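Local coordinates for FixG-related protein (PDB 2R39) that is of unknown function but forms the immunoglobulin-like C-terminal domain of a FixG-related membrane protein that probably binds 4Fe-4S clusters and takes part in electron transport, at residues G29-L37 / V110-L118. Residues are numbered along the deposited sequence; the frame is centred on the assembly and turned at random.
Sequences GEVENTYTL and VESRFIKKL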
# COMPACT_ATOMS: atom_id res chain seq x y z
N GLY A 29 -11.51 -16.48 -1.95
CA GLY A 29 -11.38 -17.31 -0.74
C GLY A 29 -10.26 -16.81 0.16
O GLY A 29 -9.78 -17.53 1.03
N GLU A 30 -9.85 -15.57 -0.06
CA GLU A 30 -8.81 -14.92 0.72
C GLU A 30 -9.44 -14.09 1.80
O GLU A 30 -10.57 -13.64 1.65
CB GLU A 30 -8.01 -13.98 -0.17
CG GLU A 30 -7.17 -14.67 -1.20
CD GLU A 30 -6.65 -13.73 -2.24
OE1 GLU A 30 -7.26 -12.65 -2.45
OE2 GLU A 30 -5.63 -14.08 -2.87
N VAL A 31 -8.71 -13.85 2.88
CA VAL A 31 -9.11 -12.80 3.80
C VAL A 31 -8.59 -11.45 3.27
O VAL A 31 -7.47 -11.35 2.79
CB VAL A 31 -8.75 -13.12 5.31
CG1 VAL A 31 -7.26 -13.30 5.51
CG2 VAL A 31 -9.31 -12.06 6.25
N GLU A 32 -9.43 -10.43 3.36
CA GLU A 32 -9.11 -9.13 2.81
C GLU A 32 -8.86 -8.11 3.92
O GLU A 32 -9.42 -8.24 5.01
CB GLU A 32 -10.30 -8.67 1.96
CG GLU A 32 -9.96 -7.56 1.01
CD GLU A 32 -11.02 -7.38 -0.04
OE1 GLU A 32 -12.17 -7.11 0.35
OE2 GLU A 32 -10.67 -7.49 -1.24
N ASN A 33 -7.98 -7.14 3.65
CA ASN A 33 -7.86 -5.92 4.46
C ASN A 33 -7.89 -4.74 3.53
O ASN A 33 -7.28 -4.80 2.46
CB ASN A 33 -6.52 -5.85 5.22
CG ASN A 33 -6.52 -6.58 6.55
OD1 ASN A 33 -5.66 -6.34 7.40
ND2 ASN A 33 -7.46 -7.50 6.73
N THR A 34 -8.56 -3.65 3.92
CA THR A 34 -8.60 -2.44 3.10
C THR A 34 -7.73 -1.30 3.65
O THR A 34 -7.56 -1.16 4.88
CB THR A 34 -10.03 -1.90 2.89
OG1 THR A 34 -10.62 -1.62 4.17
CG2 THR A 34 -10.89 -2.91 2.13
N TYR A 35 -7.21 -0.50 2.73
CA TYR A 35 -6.26 0.58 3.00
C TYR A 35 -6.54 1.78 2.10
O TYR A 35 -7.12 1.63 1.02
CB TYR A 35 -4.82 0.12 2.71
CG TYR A 35 -4.42 -1.17 3.40
CD1 TYR A 35 -3.81 -1.15 4.64
CD2 TYR A 35 -4.67 -2.41 2.80
CE1 TYR A 35 -3.44 -2.35 5.29
CE2 TYR A 35 -4.31 -3.60 3.43
CZ TYR A 35 -3.70 -3.56 4.67
OH TYR A 35 -3.33 -4.74 5.28
N THR A 36 -6.11 2.95 2.54
CA THR A 36 -6.00 4.10 1.65
C THR A 36 -4.58 4.66 1.69
O THR A 36 -4.06 5.01 2.75
CB THR A 36 -7.02 5.19 2.00
OG1 THR A 36 -8.33 4.62 1.99
CG2 THR A 36 -6.97 6.34 0.98
N LEU A 37 -3.94 4.69 0.52
CA LEU A 37 -2.63 5.32 0.39
C LEU A 37 -2.81 6.79 -0.01
O LEU A 37 -3.59 7.10 -0.89
CB LEU A 37 -1.77 4.60 -0.66
CG LEU A 37 -1.58 3.08 -0.61
CD1 LEU A 37 -0.51 2.62 -1.62
CD2 LEU A 37 -1.24 2.58 0.76
N VAL A 110 6.24 2.70 4.46
CA VAL A 110 5.32 2.99 5.56
C VAL A 110 4.84 1.66 6.12
O VAL A 110 4.29 0.82 5.39
CB VAL A 110 4.10 3.85 5.08
CG1 VAL A 110 3.21 4.22 6.27
CG2 VAL A 110 4.59 5.14 4.39
N GLU A 111 5.06 1.46 7.41
CA GLU A 111 4.69 0.21 8.02
C GLU A 111 3.20 0.18 8.29
O GLU A 111 2.63 1.19 8.65
CB GLU A 111 5.45 0.03 9.32
CG GLU A 111 5.27 -1.33 9.89
CD GLU A 111 6.11 -1.56 11.11
OE1 GLU A 111 7.36 -1.57 11.00
OE2 GLU A 111 5.52 -1.75 12.19
N SER A 112 2.58 -1.00 8.14
CA SER A 112 1.16 -1.15 8.45
C SER A 112 0.93 -2.58 8.93
O SER A 112 1.88 -3.26 9.33
CB SER A 112 0.32 -0.82 7.20
OG SER A 112 -1.07 -0.89 7.47
N ARG A 113 -0.30 -3.06 8.87
CA ARG A 113 -0.60 -4.40 9.40
C ARG A 113 -1.51 -5.15 8.46
O ARG A 113 -2.33 -4.53 7.82
CB ARG A 113 -1.30 -4.27 10.76
CG ARG A 113 -0.47 -3.61 11.89
CD ARG A 113 0.67 -4.50 12.38
NE ARG A 113 1.39 -3.86 13.49
CZ ARG A 113 2.49 -3.13 13.35
NH1 ARG A 113 2.98 -2.91 12.13
NH2 ARG A 113 3.04 -2.57 14.42
N PHE A 114 -1.36 -6.48 8.39
CA PHE A 114 -2.40 -7.31 7.77
C PHE A 114 -2.92 -8.21 8.88
O PHE A 114 -2.14 -8.92 9.53
CB PHE A 114 -1.90 -8.18 6.59
CG PHE A 114 -3.03 -8.91 5.88
CD1 PHE A 114 -3.69 -8.31 4.80
CD2 PHE A 114 -3.50 -10.14 6.33
CE1 PHE A 114 -4.76 -8.96 4.17
CE2 PHE A 114 -4.56 -10.79 5.70
CZ PHE A 114 -5.20 -10.20 4.64
N ILE A 115 -4.23 -8.17 9.09
CA ILE A 115 -4.85 -8.82 10.24
C ILE A 115 -6.02 -9.69 9.79
O ILE A 115 -6.90 -9.24 9.04
CB ILE A 115 -5.26 -7.79 11.33
CG1 ILE A 115 -4.07 -6.87 11.67
CG2 ILE A 115 -5.79 -8.48 12.62
CD1 ILE A 115 -4.42 -5.72 12.62
N LYS A 116 -5.99 -10.95 10.23
CA LYS A 116 -7.06 -11.92 9.99
C LYS A 116 -8.15 -11.81 11.05
O LYS A 116 -7.96 -11.19 12.09
CB LYS A 116 -6.47 -13.34 9.98
CG LYS A 116 -7.45 -14.46 9.55
CD LYS A 116 -6.69 -15.78 9.36
CE LYS A 116 -5.42 -15.87 10.25
NZ LYS A 116 -4.55 -17.04 9.89
N LYS A 117 -9.31 -12.40 10.76
CA LYS A 117 -10.46 -12.36 11.67
C LYS A 117 -10.18 -13.00 13.02
O LYS A 117 -10.64 -12.51 14.05
CB LYS A 117 -11.68 -13.03 11.04
CG LYS A 117 -12.95 -12.70 11.77
CD LYS A 117 -14.18 -13.11 11.00
CE LYS A 117 -15.43 -12.64 11.71
NZ LYS A 117 -16.65 -12.94 10.91
N LEU A 118 -9.43 -14.10 13.01
CA LEU A 118 -9.14 -14.84 14.24
C LEU A 118 -7.67 -15.24 14.35
O LEU A 118 -7.13 -15.34 15.46
CB LEU A 118 -10.04 -16.07 14.38
CG LEU A 118 -11.57 -15.94 14.48
CD1 LEU A 118 -12.21 -17.33 14.51
CD2 LEU A 118 -12.00 -15.14 15.72
OXT LEU A 118 -7.00 -15.50 13.34
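One face of the Phe114 ring carries the side-chain amide of Asn33, stacked with its plane 20° from the ring and CG offset toward the rim; Val31 O lies at the ring's edge, in plane, 3.1 Å from Phe114 CZ. The Tyr35 ring has Arg113 O in plane at its edge, and the ring also packs edge-to-face with Phe97. The contact joins the two sheets of an immunoglobulin-like β-sandwich, strand 31-41 from one and 106-115, an outermost strand of the other. Asparagine suits this place because one amide serves both polarities of a strand's backbone: Ile115 N donates to Asn33 OD1 in a nearly straight bond (2.9 Å), while Asn33 ND2 donates to Ile115 O (2.9 Å). ND2 also reaches Glu32 O at 2.7 Å, and OD1 accepts from Arg17, so four bonds fix the amide's rotation. Phe114, with CG anti to its backbone N (chi1 -173°), carries its ring toward strand 31-41, where Val31 CG1 lies 3.7 Å from Phe114 CE2. Tyrosine fits the buried interior by pairing an apolar ring long enough to reach the facing sheet with a hydroxyl at its end: Tyr35 OH donates to Arg113 O at 2.7 Å, with the hydroxyl oxygen tilted 26° from the plane of that carbonyl.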